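PDB 5U1T: separin from Saccharomyces cerevisiae, which cleaves the cohesin subunit MCD1/SCC1 at the onset of anaphase as a caspase-like cysteine protease, so that chromosomes can segregate. Local coordinates for residues A[611-616]-A[646-651]; A[658-663]-A[900-905]; A[1268-1273]-A[1328-1333]. One frame throughout, in Å; residues are numbered along the deposited sequence.

Interaction 1: A[611-616]-A[646-651]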
ATOM      1  N   LEU A 611      12.386   8.707   3.152  1.00 56.79           N
ATOM      2  CA  LEU A 611      12.380   9.727   2.102  1.00 54.32           C
ATOM      3  C   LEU A 611      12.092   9.087   0.758  1.00 59.56           C
ATOM      4  O   LEU A 611      11.295   9.608  -0.030  1.00 59.71           O
ATOM      5  CB  LEU A 611      13.726  10.470   2.059  1.00 48.89           C
ATOM      6  CG  LEU A 611      13.929  11.558   0.997  1.00 51.17           C
ATOM      7  CD1 LEU A 611      12.964  12.709   1.208  1.00 48.88           C
ATOM      8  CD2 LEU A 611      15.355  12.058   1.006  1.00 47.66           C
ATOM      9  N   LEU A 612      12.789   7.978   0.502  1.00 56.79           N
ATOM     10  CA  LEU A 612      12.552   7.128  -0.647  1.00 51.15           C
ATOM     11  C   LEU A 612      11.089   6.702  -0.670  1.00 53.57           C
ATOM     12  O   LEU A 612      10.415   6.816  -1.697  1.00 53.01           O
ATOM     13  CB  LEU A 612      13.454   5.898  -0.608  1.00 48.01           C
ATOM     14  CG  LEU A 612      14.944   6.069  -0.861  1.00 49.68           C
ATOM     15  CD1 LEU A 612      15.628   4.738  -0.768  1.00 50.81           C
ATOM     16  CD2 LEU A 612      15.195   6.677  -2.215  1.00 50.03           C
ATOM     17  N   CYS A 613      10.605   6.226   0.471  1.00 51.45           N
ATOM     18  CA  CYS A 613       9.224   5.801   0.597  1.00 50.39           C
ATOM     19  C   CYS A 613       8.218   6.935   0.390  1.00 54.69           C
ATOM     20  O   CYS A 613       7.151   6.708  -0.178  1.00 60.07           O
ATOM     21  CB  CYS A 613       9.005   5.147   1.957  1.00 47.70           C
ATOM     22  SG  CYS A 613       7.298   4.832   2.427  1.00 52.58           S
ATOM     23  N   TYR A 614       8.530   8.152   0.812  1.00 49.46           N
ATOM     24  CA  TYR A 614       7.572   9.235   0.611  1.00 47.33           C
ATOM     25  C   TYR A 614       7.677   9.796  -0.806  1.00 51.66           C
ATOM     26  O   TYR A 614       6.702  10.316  -1.335  1.00 53.24           O
ATOM     27  CB  TYR A 614       7.771  10.350   1.627  1.00 45.81           C
ATOM     28  CG  TYR A 614       6.571  11.232   1.889  1.00 41.58           C
ATOM     29  CD1 TYR A 614       5.341  10.687   2.230  1.00 42.66           C
ATOM     30  CD2 TYR A 614       6.681  12.616   1.843  1.00 42.23           C
ATOM     31  CE1 TYR A 614       4.247  11.489   2.510  1.00 41.29           C
ATOM     32  CE2 TYR A 614       5.592  13.431   2.124  1.00 40.11           C
ATOM     33  CZ  TYR A 614       4.375  12.855   2.451  1.00 42.14           C
ATOM     34  OH  TYR A 614       3.281  13.639   2.727  1.00 48.87           O
ATOM     35  N   LEU A 615       8.862   9.712  -1.405  1.00 51.26           N
ATOM     36  CA  LEU A 615       9.017  10.090  -2.797  1.00 56.65           C
ATOM     37  C   LEU A 615       8.187   9.148  -3.684  1.00 55.72           C
ATOM     38  O   LEU A 615       7.389   9.570  -4.522  1.00 54.92           O
ATOM     39  CB  LEU A 615      10.487  10.046  -3.225  1.00 50.67           C
ATOM     40  CG  LEU A 615      11.415  11.178  -2.792  1.00 52.86           C
ATOM     41  CD1 LEU A 615      12.806  10.874  -3.298  1.00 50.37           C
ATOM     42  CD2 LEU A 615      10.949  12.539  -3.277  1.00 44.08           C
ATOM     43  N   ASN A 616       8.395   7.859  -3.473  1.00 53.66           N
ATOM     44  CA  ASN A 616       7.698   6.823  -4.197  1.00 52.09           C
ATOM     45  C   ASN A 616       6.174   6.877  -4.052  1.00 53.28           C
ATOM     46  O   ASN A 616       5.443   6.713  -5.017  1.00 59.25           O
ATOM     47  CB  ASN A 616       8.215   5.481  -3.723  1.00 55.22           C
ATOM     48  CG  ASN A 616       7.397   4.343  -4.225  1.00 54.60           C
ATOM     49  OD1 ASN A 616       6.285   4.092  -3.741  1.00 49.65           O
ATOM     50  ND2 ASN A 616       7.949   3.617  -5.185  1.00 56.39           N
ATOM     51  N   ASP A 646      18.084   0.076  -4.219  1.00 68.03           N
ATOM     52  CA  ASP A 646      17.873  -0.844  -5.334  1.00 67.08           C
ATOM     53  C   ASP A 646      16.386  -1.145  -5.548  1.00 69.23           C
ATOM     54  O   ASP A 646      15.895  -1.013  -6.666  1.00 71.35           O
ATOM     55  CB  ASP A 646      18.662  -2.146  -5.130  1.00 66.28           C
ATOM     56  CG  ASP A 646      20.106  -2.037  -5.630  1.00 71.72           C
ATOM     57  OD1 ASP A 646      20.398  -1.060  -6.351  1.00 71.57           O
ATOM     58  OD2 ASP A 646      20.956  -2.910  -5.316  1.00 75.30           O
ATOM     59  N   ASN A 647      15.674  -1.525  -4.488  1.00 68.75           N
ATOM     60  CA  ASN A 647      14.229  -1.726  -4.563  1.00 63.48           C
ATOM     61  C   ASN A 647      13.492  -0.489  -5.069  1.00 69.67           C
ATOM     62  O   ASN A 647      12.575  -0.596  -5.891  1.00 74.62           O
ATOM     63  CB  ASN A 647      13.664  -2.130  -3.191  1.00 68.65           C
ATOM     64  CG  ASN A 647      12.109  -2.005  -3.103  1.00 72.52           C
ATOM     65  OD1 ASN A 647      11.552  -0.897  -3.121  1.00 72.65           O
ATOM     66  ND2 ASN A 647      11.426  -3.141  -2.953  1.00 63.49           N
ATOM     67  N   TYR A 648      13.861   0.684  -4.569  1.00 69.07           N
ATOM     68  CA  TYR A 648      13.080   1.880  -4.875  1.00 64.94           C
ATOM     69  C   TYR A 648      13.436   2.438  -6.256  1.00 60.68           C
ATOM     70  O   TYR A 648      12.626   3.134  -6.875  1.00 60.56           O
ATOM     71  CB  TYR A 648      13.259   2.946  -3.787  1.00 57.81           C
ATOM     72  CG  TYR A 648      12.308   2.777  -2.623  1.00 56.76           C
ATOM     73  CD1 TYR A 648      10.938   2.952  -2.796  1.00 54.57           C
ATOM     74  CD2 TYR A 648      12.770   2.438  -1.350  1.00 54.58           C
ATOM     75  CE1 TYR A 648      10.058   2.801  -1.751  1.00 51.42           C
ATOM     76  CE2 TYR A 648      11.888   2.282  -0.286  1.00 51.48           C
ATOM     77  CZ  TYR A 648      10.535   2.467  -0.494  1.00 54.84           C
ATOM     78  OH  TYR A 648       9.634   2.327   0.540  1.00 56.48           O
ATOM     79  N   LEU A 649      14.631   2.120  -6.741  1.00 59.70           N
ATOM     80  CA  LEU A 649      15.014   2.492  -8.093  1.00 61.90           C
ATOM     81  C   LEU A 649      14.169   1.690  -9.103  1.00 66.19           C
ATOM     82  O   LEU A 649      13.732   2.207 -10.138  1.00 58.01           O
ATOM     83  CB  LEU A 649      16.507   2.249  -8.303  1.00 53.38           C
ATOM     84  CG  LEU A 649      17.148   2.582  -9.647  1.00 55.35           C
ATOM     85  CD1 LEU A 649      16.880   4.023 -10.068  1.00 53.95           C
ATOM     86  CD2 LEU A 649      18.633   2.318  -9.546  1.00 54.29           C
ATOM     87  N   LEU A 650      13.946   0.423  -8.763  1.00 65.71           N
ATOM     88  CA  LEU A 650      13.163  -0.496  -9.573  1.00 62.06           C
ATOM     89  C   LEU A 650      11.721   0.001  -9.715  1.00 65.47           C
ATOM     90  O   LEU A 650      11.197   0.091 -10.824  1.00 63.44           O
ATOM     91  CB  LEU A 650      13.201  -1.906  -8.960  1.00 61.46           C
ATOM     92  CG  LEU A 650      12.502  -3.022  -9.741  1.00 66.40           C
ATOM     93  CD1 LEU A 650      12.767  -2.848 -11.232  1.00 63.31           C
ATOM     94  CD2 LEU A 650      12.929  -4.414  -9.264  1.00 66.24           C
ATOM     95  N   GLU A 651      11.099   0.338  -8.589  1.00 63.55           N
ATOM     96  CA  GLU A 651       9.734   0.825  -8.586  1.00 57.23           C
ATOM     97  C   GLU A 651       9.623   2.154  -9.330  1.00 59.13           C
ATOM     98  O   GLU A 651       8.597   2.431  -9.938  1.00 66.99           O
ATOM     99  CB  GLU A 651       9.221   0.956  -7.153  1.00 57.22           C
ATOM    100  CG  GLU A 651       9.285  -0.347  -6.351  1.00 63.66           C
ATOM    101  CD  GLU A 651       8.098  -1.284  -6.616  1.00 73.04           C
ATOM    102  OE1 GLU A 651       7.143  -1.257  -5.799  1.00 70.88           O
ATOM    103  OE2 GLU A 651       8.111  -2.045  -7.629  1.00 75.80           O
TER
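The Tyr648 ring is covered on both faces: Leu612 CB lies over one, displaced toward the rim, with the backbone N of Cys613 above the same face, while Asn647 OD1 sits over the centre of the other. The Leu612 contact is a CH-pi one, CB lying 4.0 Å from the Tyr648 ring centroid and 25° off its normal. Asn616 brings CG up at the ring edge, its amide plane turned 67° from the ring, and its CB is 3.8 Å from Tyr648 CE1. With CG trans to the backbone N (chi1 170°), the Asn616 amide reaches on past the ring and lays ND2 3.5 Å from Glu651 CB; the Glu651 carboxylate goes instead to Lys741. Helices 602-617 and 642-655 run side by side in the same direction, their local axes 10.5 Å apart and 10° from parallel, with helix 621-633 packing on both, an order consistent with an alpha-solenoid. Tyr648 spans that separation, and its OH ends beside Cys613 CB. Putting an alanine here is likely to open a gap between the helices, leaving Leu612 CB without its aromatic partner and the Asn616 amide freer to turn.

Interaction 2: A[658-663]-A[900-905]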
ATOM      1  N   MET A 658       9.781   2.738 -17.677  1.00 62.07           N
ATOM      2  CA  MET A 658      11.090   2.471 -18.231  1.00 65.10           C
ATOM      3  C   MET A 658      11.358   0.981 -18.099  1.00 65.41           C
ATOM      4  O   MET A 658      12.155   0.548 -17.280  1.00 64.18           O
ATOM      5  CB  MET A 658      12.156   3.299 -17.536  1.00 58.71           C
ATOM      6  CG  MET A 658      11.847   4.784 -17.447  1.00 61.19           C
ATOM      7  SD  MET A 658      13.288   5.660 -16.802  1.00 68.85           S
ATOM      8  CE  MET A 658      12.598   7.255 -16.439  1.00 62.41           C
ATOM      9  N   ILE A 659      10.672   0.194 -18.915  1.00 65.65           N
ATOM     10  CA  ILE A 659      10.696  -1.247 -18.736  1.00 67.17           C
ATOM     11  C   ILE A 659      12.102  -1.785 -18.997  1.00 66.14           C
ATOM     12  O   ILE A 659      12.544  -2.719 -18.329  1.00 65.87           O
ATOM     13  CB  ILE A 659       9.652  -1.951 -19.637  1.00 62.42           C
ATOM     14  CG1 ILE A 659       8.281  -1.962 -18.973  1.00 56.54           C
ATOM     15  CG2 ILE A 659       9.994  -3.395 -19.818  1.00 63.33           C
ATOM     16  CD1 ILE A 659       7.676  -0.618 -18.768  1.00 64.62           C
ATOM     17  N   ASP A 660      12.806  -1.176 -19.949  1.00 67.87           N
ATOM     18  CA  ASP A 660      14.198  -1.535 -20.219  1.00 72.72           C
ATOM     19  C   ASP A 660      15.030  -1.605 -18.933  1.00 76.68           C
ATOM     20  O   ASP A 660      15.600  -2.649 -18.602  1.00 74.75           O
ATOM     21  CB  ASP A 660      14.846  -0.537 -21.190  1.00 79.20           C
ATOM     22  CG  ASP A 660      14.638  -0.911 -22.675  1.00 83.44           C
ATOM     23  OD1 ASP A 660      14.181  -2.046 -22.979  1.00 71.07           O
ATOM     24  OD2 ASP A 660      14.959  -0.057 -23.540  1.00 74.71           O
ATOM     25  N   ASP A 661      15.087  -0.496 -18.204  1.00 74.96           N
ATOM     26  CA  ASP A 661      15.949  -0.432 -17.030  1.00 70.16           C
ATOM     27  C   ASP A 661      15.421  -1.266 -15.883  1.00 66.72           C
ATOM     28  O   ASP A 661      16.191  -1.821 -15.114  1.00 71.46           O
ATOM     29  CB  ASP A 661      16.135   1.012 -16.581  1.00 69.33           C
ATOM     30  CG  ASP A 661      16.770   1.861 -17.648  1.00 73.00           C
ATOM     31  OD1 ASP A 661      17.934   1.577 -18.020  1.00 82.61           O
ATOM     32  OD2 ASP A 661      16.100   2.802 -18.124  1.00 75.49           O
ATOM     33  N   ALA A 662      14.105  -1.349 -15.774  1.00 60.88           N
ATOM     34  CA  ALA A 662      13.487  -2.206 -14.782  1.00 65.05           C
ATOM     35  C   ALA A 662      13.905  -3.669 -14.941  1.00 69.54           C
ATOM     36  O   ALA A 662      14.113  -4.373 -13.962  1.00 75.67           O
ATOM     37  CB  ALA A 662      11.986  -2.081 -14.848  1.00 56.98           C
ATOM     38  N   LEU A 663      14.048  -4.135 -16.172  1.00 76.33           N
ATOM     39  CA  LEU A 663      14.350  -5.543 -16.372  1.00 74.21           C
ATOM     40  C   LEU A 663      15.820  -5.826 -16.054  1.00 78.74           C
ATOM     41  O   LEU A 663      16.141  -6.891 -15.514  1.00 78.24           O
ATOM     42  CB  LEU A 663      13.981  -5.968 -17.794  1.00 73.50           C
ATOM     43  CG  LEU A 663      12.476  -5.927 -18.126  1.00 69.63           C
ATOM     44  CD1 LEU A 663      12.210  -6.175 -19.608  1.00 62.98           C
ATOM     45  CD2 LEU A 663      11.688  -6.914 -17.265  1.00 71.31           C
ATOM     46  N   LEU A 900      13.932  10.259 -23.198  1.00 71.08           N
ATOM     47  CA  LEU A 900      12.619   9.933 -23.783  1.00 70.42           C
ATOM     48  C   LEU A 900      12.551   8.581 -24.504  1.00 68.52           C
ATOM     49  O   LEU A 900      11.480   8.072 -24.808  1.00 69.36           O
ATOM     50  CB  LEU A 900      12.208  11.042 -24.754  1.00 64.74           C
ATOM     51  CG  LEU A 900      10.714  11.133 -25.071  1.00 69.38           C
ATOM     52  CD1 LEU A 900       9.903  11.117 -23.789  1.00 69.54           C
ATOM     53  CD2 LEU A 900      10.411  12.389 -25.856  1.00 69.22           C
ATOM     54  N   GLU A 901      13.717   8.006 -24.742  1.00 69.52           N
ATOM     55  CA  GLU A 901      13.888   6.840 -25.578  1.00 65.91           C
ATOM     56  C   GLU A 901      13.855   5.549 -24.757  1.00 68.77           C
ATOM     57  O   GLU A 901      13.908   4.454 -25.317  1.00 77.70           O
ATOM     58  CB  GLU A 901      15.221   6.982 -26.333  1.00 80.74           C
ATOM     59  CG  GLU A 901      15.526   5.961 -27.409  1.00 91.36           C
ATOM     60  CD  GLU A 901      14.840   6.278 -28.731  1.00 99.26           C
ATOM     61  OE1 GLU A 901      13.587   6.113 -28.813  1.00 97.40           O
ATOM     62  OE2 GLU A 901      15.560   6.682 -29.689  1.00 95.80           O
ATOM     63  N   LYS A 902      13.775   5.662 -23.433  1.00 67.62           N
ATOM     64  CA  LYS A 902      13.824   4.462 -22.582  1.00 69.80           C
ATOM     65  C   LYS A 902      12.547   4.279 -21.758  1.00 67.85           C
ATOM     66  O   LYS A 902      12.464   3.376 -20.919  1.00 68.00           O
ATOM     67  CB  LYS A 902      15.055   4.493 -21.662  1.00 74.12           C
ATOM     68  CG  LYS A 902      16.174   3.519 -22.091  1.00 80.96           C
ATOM     69  CD  LYS A 902      17.352   3.483 -21.097  1.00 80.95           C
ATOM     70  CE  LYS A 902      18.339   2.341 -21.420  1.00 88.87           C
ATOM     71  NZ  LYS A 902      19.327   2.043 -20.328  1.00 82.00           N
ATOM     72  N   THR A 903      11.559   5.131 -22.036  1.00 64.31           N
ATOM     73  CA  THR A 903      10.231   5.062 -21.448  1.00 60.50           C
ATOM     74  C   THR A 903       9.116   4.840 -22.501  1.00 66.91           C
ATOM     75  O   THR A 903       9.036   5.531 -23.529  1.00 61.32           O
ATOM     76  CB  THR A 903       9.929   6.340 -20.660  1.00 61.98           C
ATOM     77  OG1 THR A 903       8.546   6.371 -20.303  1.00 60.60           O
ATOM     78  CG2 THR A 903      10.246   7.564 -21.484  1.00 54.12           C
ATOM     79  N   PHE A 904       8.250   3.869 -22.224  1.00 65.59           N
ATOM     80  CA  PHE A 904       7.056   3.627 -23.022  1.00 63.48           C
ATOM     81  C   PHE A 904       5.945   4.597 -22.659  1.00 63.78           C
ATOM     82  O   PHE A 904       4.870   4.552 -23.243  1.00 65.52           O
ATOM     83  CB  PHE A 904       6.575   2.188 -22.827  1.00 59.23           C
ATOM     84  CG  PHE A 904       5.442   1.792 -23.726  1.00 61.06           C
ATOM     85  CD1 PHE A 904       5.640   1.644 -25.085  1.00 63.48           C
ATOM     86  CD2 PHE A 904       4.181   1.560 -23.206  1.00 65.46           C
ATOM     87  CE1 PHE A 904       4.602   1.269 -25.915  1.00 67.45           C
ATOM     88  CE2 PHE A 904       3.133   1.180 -24.026  1.00 66.12           C
ATOM     89  CZ  PHE A 904       3.345   1.039 -25.387  1.00 67.41           C
ATOM     90  N   LEU A 905       6.196   5.471 -21.691  1.00 63.07           N
ATOM     91  CA  LEU A 905       5.134   6.322 -21.167  1.00 64.30           C
ATOM     92  C   LEU A 905       4.544   7.299 -22.212  1.00 61.70           C
ATOM     93  O   LEU A 905       3.338   7.479 -22.253  1.00 63.54           O
ATOM     94  CB  LEU A 905       5.628   7.083 -19.934  1.00 62.07           C
ATOM     95  CG  LEU A 905       4.576   7.816 -19.106  1.00 61.05           C
ATOM     96  CD1 LEU A 905       3.387   6.923 -18.894  1.00 57.09           C
ATOM     97  CD2 LEU A 905       5.158   8.214 -17.775  1.00 57.75           C
TER
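Lys902 NZ and Asp661 OD1 form a salt bridge at 2.7 Å. The ammonium group approaches on the syn side of the carboxylate, 17° out of its plane. The bridge ties the loop before helix 905-912 to the first turn of helix 659-672, so two helix starts from distant parts of the chain meet here, within a region of helices and connecting loops that contains no strand. The lysine chain is extended beyond CG and crosses Asp661 at about a right angle, and its methylenes pass close by the carboxylate oxygens before NZ reaches OD1: Lys902 CD is 3.3 Å from Asp661 OD2. Asp660 adds a second negative charge nearby, with its OD2 5.8 Å from Lys902 NZ, too far for a bond but likely to help hold the lysine. Both aspartates lie at the start of their helix, where negative charge probably suits the helix dipole.

Further along the loop, Thr903 caps the other helix. Its OG1, trans to the backbone N (chi1 169°), accepts from Leu905 N at 2.9 Å, closing an ST turn. The same hydroxyl donates to Leu656 O, and the backbones of Phe904 and Tyr657 are hydrogen-bonded as well, so the loop is pinned to the turn between helices 642-655 and 659-672.

At the point where the backbones come nearest, Met658 occupies the N-cap position of helix 659-672. Its CA points a hydrogen at Lys902 O, 3.2 Å away, with an angle of 143° at the hydrogen. The Met658 side chain leaves this point extended and packs against Phe896 and Tyr653, and where it crosses Thr903 obliquely, Met658 CG lies 4.1 Å from Thr903 CB.

Interaction 3: A[1268-1273]-A[1328-1333]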
ATOM      1  N   GLN A1268     -39.328  -4.206 -68.286  1.00 54.12           N
ATOM      2  CA  GLN A1268     -39.911  -3.288 -69.244  1.00 54.42           C
ATOM      3  C   GLN A1268     -39.923  -1.846 -68.751  1.00 54.04           C
ATOM      4  O   GLN A1268     -40.166  -0.930 -69.532  1.00 57.04           O
ATOM      5  CB  GLN A1268     -41.326  -3.743 -69.610  1.00 53.24           C
ATOM      6  CG  GLN A1268     -42.382  -3.473 -68.555  1.00 62.88           C
ATOM      7  CD  GLN A1268     -43.785  -3.987 -68.958  1.00 72.82           C
ATOM      8  OE1 GLN A1268     -44.268  -5.025 -68.442  1.00 67.83           O
ATOM      9  NE2 GLN A1268     -44.442  -3.255 -69.881  1.00 66.22           N
ATOM     10  N   ASN A1269     -39.618  -1.628 -67.479  1.00 54.74           N
ATOM     11  CA  ASN A1269     -39.793  -0.300 -66.899  1.00 51.39           C
ATOM     12  C   ASN A1269     -38.542   0.369 -66.320  1.00 53.37           C
ATOM     13  O   ASN A1269     -38.578   1.557 -65.992  1.00 51.01           O
ATOM     14  CB  ASN A1269     -40.866  -0.377 -65.826  1.00 50.84           C
ATOM     15  CG  ASN A1269     -42.227  -0.601 -66.408  1.00 57.96           C
ATOM     16  OD1 ASN A1269     -42.619   0.085 -67.355  1.00 59.14           O
ATOM     17  ND2 ASN A1269     -42.958  -1.584 -65.874  1.00 57.49           N
ATOM     18  N   LEU A1270     -37.454  -0.392 -66.204  1.00 48.42           N
ATOM     19  CA  LEU A1270     -36.153   0.142 -65.787  1.00 49.58           C
ATOM     20  C   LEU A1270     -35.233   0.422 -66.984  1.00 47.77           C
ATOM     21  O   LEU A1270     -34.914  -0.483 -67.742  1.00 49.49           O
ATOM     22  CB  LEU A1270     -35.461  -0.833 -64.839  1.00 50.17           C
ATOM     23  CG  LEU A1270     -35.670  -0.719 -63.335  1.00 49.87           C
ATOM     24  CD1 LEU A1270     -37.067  -0.287 -63.000  1.00 42.55           C
ATOM     25  CD2 LEU A1270     -35.340  -2.056 -62.698  1.00 51.35           C
ATOM     26  N   PRO A1271     -34.771   1.672 -67.127  1.00 47.19           N
ATOM     27  CA  PRO A1271     -33.943   2.081 -68.264  1.00 44.82           C
ATOM     28  C   PRO A1271     -32.779   1.138 -68.530  1.00 49.57           C
ATOM     29  O   PRO A1271     -32.418   0.918 -69.685  1.00 55.04           O
ATOM     30  CB  PRO A1271     -33.414   3.454 -67.853  1.00 39.58           C
ATOM     31  CG  PRO A1271     -34.250   3.909 -66.767  1.00 48.78           C
ATOM     32  CD  PRO A1271     -34.885   2.729 -66.110  1.00 53.26           C
ATOM     33  N   SER A1272     -32.195   0.586 -67.479  1.00 52.85           N
ATOM     34  CA  SER A1272     -31.040  -0.272 -67.640  1.00 51.35           C
ATOM     35  C   SER A1272     -31.401  -1.577 -68.322  1.00 50.96           C
ATOM     36  O   SER A1272     -30.659  -2.066 -69.176  1.00 49.57           O
ATOM     37  CB  SER A1272     -30.400  -0.563 -66.290  1.00 50.07           C
ATOM     38  OG  SER A1272     -29.062  -0.968 -66.487  1.00 49.73           O
ATOM     39  N   ARG A1273     -32.543  -2.146 -67.940  1.00 50.04           N
ATOM     40  CA  ARG A1273     -32.923  -3.461 -68.432  1.00 47.56           C
ATOM     41  C   ARG A1273     -33.507  -3.311 -69.820  1.00 49.11           C
ATOM     42  O   ARG A1273     -33.472  -4.225 -70.632  1.00 48.50           O
ATOM     43  CB  ARG A1273     -33.889  -4.129 -67.464  1.00 47.35           C
ATOM     44  CG  ARG A1273     -33.169  -4.765 -66.322  1.00 46.86           C
ATOM     45  CD  ARG A1273     -33.984  -4.845 -65.058  1.00 52.05           C
ATOM     46  NE  ARG A1273     -33.094  -5.027 -63.918  1.00 57.85           N
ATOM     47  CZ  ARG A1273     -33.032  -6.103 -63.133  1.00 57.86           C
ATOM     48  NH1 ARG A1273     -33.842  -7.146 -63.306  1.00 48.43           N
ATOM     49  NH2 ARG A1273     -32.148  -6.107 -62.146  1.00 55.54           N
ATOM     50  N   ASP A1328     -35.319   9.843 -63.367  1.00 58.59           N
ATOM     51  CA  ASP A1328     -35.698  10.607 -64.530  1.00 59.12           C
ATOM     52  C   ASP A1328     -36.410   9.818 -65.624  1.00 57.95           C
ATOM     53  O   ASP A1328     -37.250  10.347 -66.358  1.00 56.63           O
ATOM     54  CB  ASP A1328     -34.428  11.216 -65.107  1.00 65.20           C
ATOM     55  CG  ASP A1328     -34.628  12.617 -65.524  1.00 77.67           C
ATOM     56  OD1 ASP A1328     -35.726  12.880 -66.046  1.00 85.75           O
ATOM     57  OD2 ASP A1328     -33.720  13.465 -65.316  1.00 88.98           O
ATOM     58  N   GLU A1329     -36.043   8.553 -65.758  1.00 54.47           N
ATOM     59  CA  GLU A1329     -36.526   7.764 -66.869  1.00 50.97           C
ATOM     60  C   GLU A1329     -37.004   6.392 -66.448  1.00 55.58           C
ATOM     61  O   GLU A1329     -37.121   5.506 -67.277  1.00 58.76           O
ATOM     62  CB  GLU A1329     -35.442   7.619 -67.945  1.00 58.34           C
ATOM     63  CG  GLU A1329     -34.019   7.836 -67.487  1.00 53.73           C
ATOM     64  CD  GLU A1329     -33.008   7.571 -68.587  1.00 63.17           C
ATOM     65  OE1 GLU A1329     -33.380   6.944 -69.610  1.00 75.15           O
ATOM     66  OE2 GLU A1329     -31.835   7.993 -68.444  1.00 63.95           O
ATOM     67  N   ILE A1330     -37.269   6.200 -65.162  1.00 55.12           N
ATOM     68  CA  ILE A1330     -37.994   5.013 -64.750  1.00 54.63           C
ATOM     69  C   ILE A1330     -39.472   5.312 -64.963  1.00 53.86           C
ATOM     70  O   ILE A1330     -39.924   6.424 -64.680  1.00 55.60           O
ATOM     71  CB  ILE A1330     -37.725   4.643 -63.276  1.00 60.13           C
ATOM     72  CG1 ILE A1330     -36.243   4.300 -63.066  1.00 56.21           C
ATOM     73  CG2 ILE A1330     -38.646   3.502 -62.819  1.00 54.15           C
ATOM     74  CD1 ILE A1330     -35.801   4.338 -61.622  1.00 55.21           C
ATOM     75  N   ASP A1331     -40.223   4.349 -65.475  1.00 53.79           N
ATOM     76  CA  ASP A1331     -41.657   4.552 -65.592  1.00 59.51           C
ATOM     77  C   ASP A1331     -42.362   4.166 -64.300  1.00 55.74           C
ATOM     78  O   ASP A1331     -42.861   3.052 -64.170  1.00 56.74           O
ATOM     79  CB  ASP A1331     -42.233   3.753 -66.759  1.00 59.85           C
ATOM     80  CG  ASP A1331     -43.628   4.210 -67.139  1.00 62.69           C
ATOM     81  OD1 ASP A1331     -44.207   5.042 -66.401  1.00 63.18           O
ATOM     82  OD2 ASP A1331     -44.146   3.730 -68.173  1.00 65.79           O
ATOM     83  N   PHE A1332     -42.406   5.098 -63.352  1.00 61.66           N
ATOM     84  CA  PHE A1332     -43.021   4.847 -62.049  1.00 58.61           C
ATOM     85  C   PHE A1332     -44.515   4.608 -62.177  1.00 60.65           C
ATOM     86  O   PHE A1332     -45.071   3.820 -61.422  1.00 60.48           O
ATOM     87  CB  PHE A1332     -42.750   6.005 -61.083  1.00 60.76           C
ATOM     88  CG  PHE A1332     -41.353   6.019 -60.541  1.00 59.66           C
ATOM     89  CD1 PHE A1332     -41.004   5.202 -59.490  1.00 53.57           C
ATOM     90  CD2 PHE A1332     -40.385   6.834 -61.100  1.00 55.99           C
ATOM     91  CE1 PHE A1332     -39.723   5.199 -58.998  1.00 54.39           C
ATOM     92  CE2 PHE A1332     -39.102   6.841 -60.608  1.00 60.60           C
ATOM     93  CZ  PHE A1332     -38.769   6.019 -59.548  1.00 60.28           C
ATOM     94  N   SER A1333     -45.154   5.273 -63.142  1.00 62.46           N
ATOM     95  CA  SER A1333     -46.591   5.115 -63.351  1.00 62.31           C
ATOM     96  C   SER A1333     -46.891   3.653 -63.609  1.00 62.08           C
ATOM     97  O   SER A1333     -47.781   3.059 -62.987  1.00 61.82           O
ATOM     98  CB  SER A1333     -47.067   5.972 -64.510  1.00 66.34           C
ATOM     99  OG  SER A1333     -46.205   7.088 -64.655  1.00 76.53           O
TER
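Asn1269 O, the last carbonyl of helix 1252-1269, is taken by Asp1331 N, the amide at the centre of an inverse gamma turn. The bond is 3.3 Å long but nearly straight, 166° at the hydrogen, and the donor lies in the carbonyl plane. Each side of it is a helix boundary. Leu1270 is the first residue to leave the helix and at once the N-cap of the short helix 1271-1275, while Asp1331 is the N-cap of helix 1332-1347, its OD1 bonding weakly to Met1334 N.

Beside the hydrogen bond the side chains of Asn1269 and Asp1331 cross obliquely, amide and carboxylate planes almost perpendicular. Asn1269 OD1 is 3.7 Å from Asp1331 CB, and its ND2 is held by Gln1338 in the same helix that Asp1331 caps.

On the other flank the contact is mostly apolar. Pro1271, first residue of its helix, sets its ring against the backbone just ahead of the turn, CG 3.3 Å from Glu1329 O and CD 3.7 Å from Ile1330 CG1. With Ile1330 CG1 anti to the carbonyl carbon (chi1 -63°), CG1 faces Pro1271 and CG2 is turned to Leu1270. Leu1270 and Ile1330 lie side by side, pointing the same way, with Leu1270 CD1 4.1 Å from Ile1330 CG2. That methyl also sits over the centre of the Phe1332 ring. Leu1318 and Leu1315 of helix 1303-1320 continue the apolar cluster, against Leu1270 and Ile1330 respectively.

The contact thus joins a break between two helices to the start of a third, inside the C50 peptidase region. In an unbroken helix Asn1269 O would look to the amide of Arg1273; here that amide bonds weakly to Leu1270 O instead, so the neighbouring turn supplies the donor that the kink has taken away from the helix end.

Overall arrangement
Interactions 1 and 2 are neighbours in the helical part of the chain, centres about 17 Å apart. They rest on consecutive helices, 642-655 and 659-672, and touch directly where Leu650 CD1 packs on Ala662 O at 3.4 Å. Interaction 3 lies in the peptidase region, its centre about 80 Å from that of interaction 1 and about 68 Å from that of interaction 2. Interaction 1 is a surface contact between helix flanks, made mainly by one aromatic ring without a hydrogen bond across it. The other two are largely buried and gather at helix ends, but interaction 2 relies on a charged pair between a buried aspartate and an exposed lysine, whereas interaction 3 uses a backbone bond flanked by apolar side chains.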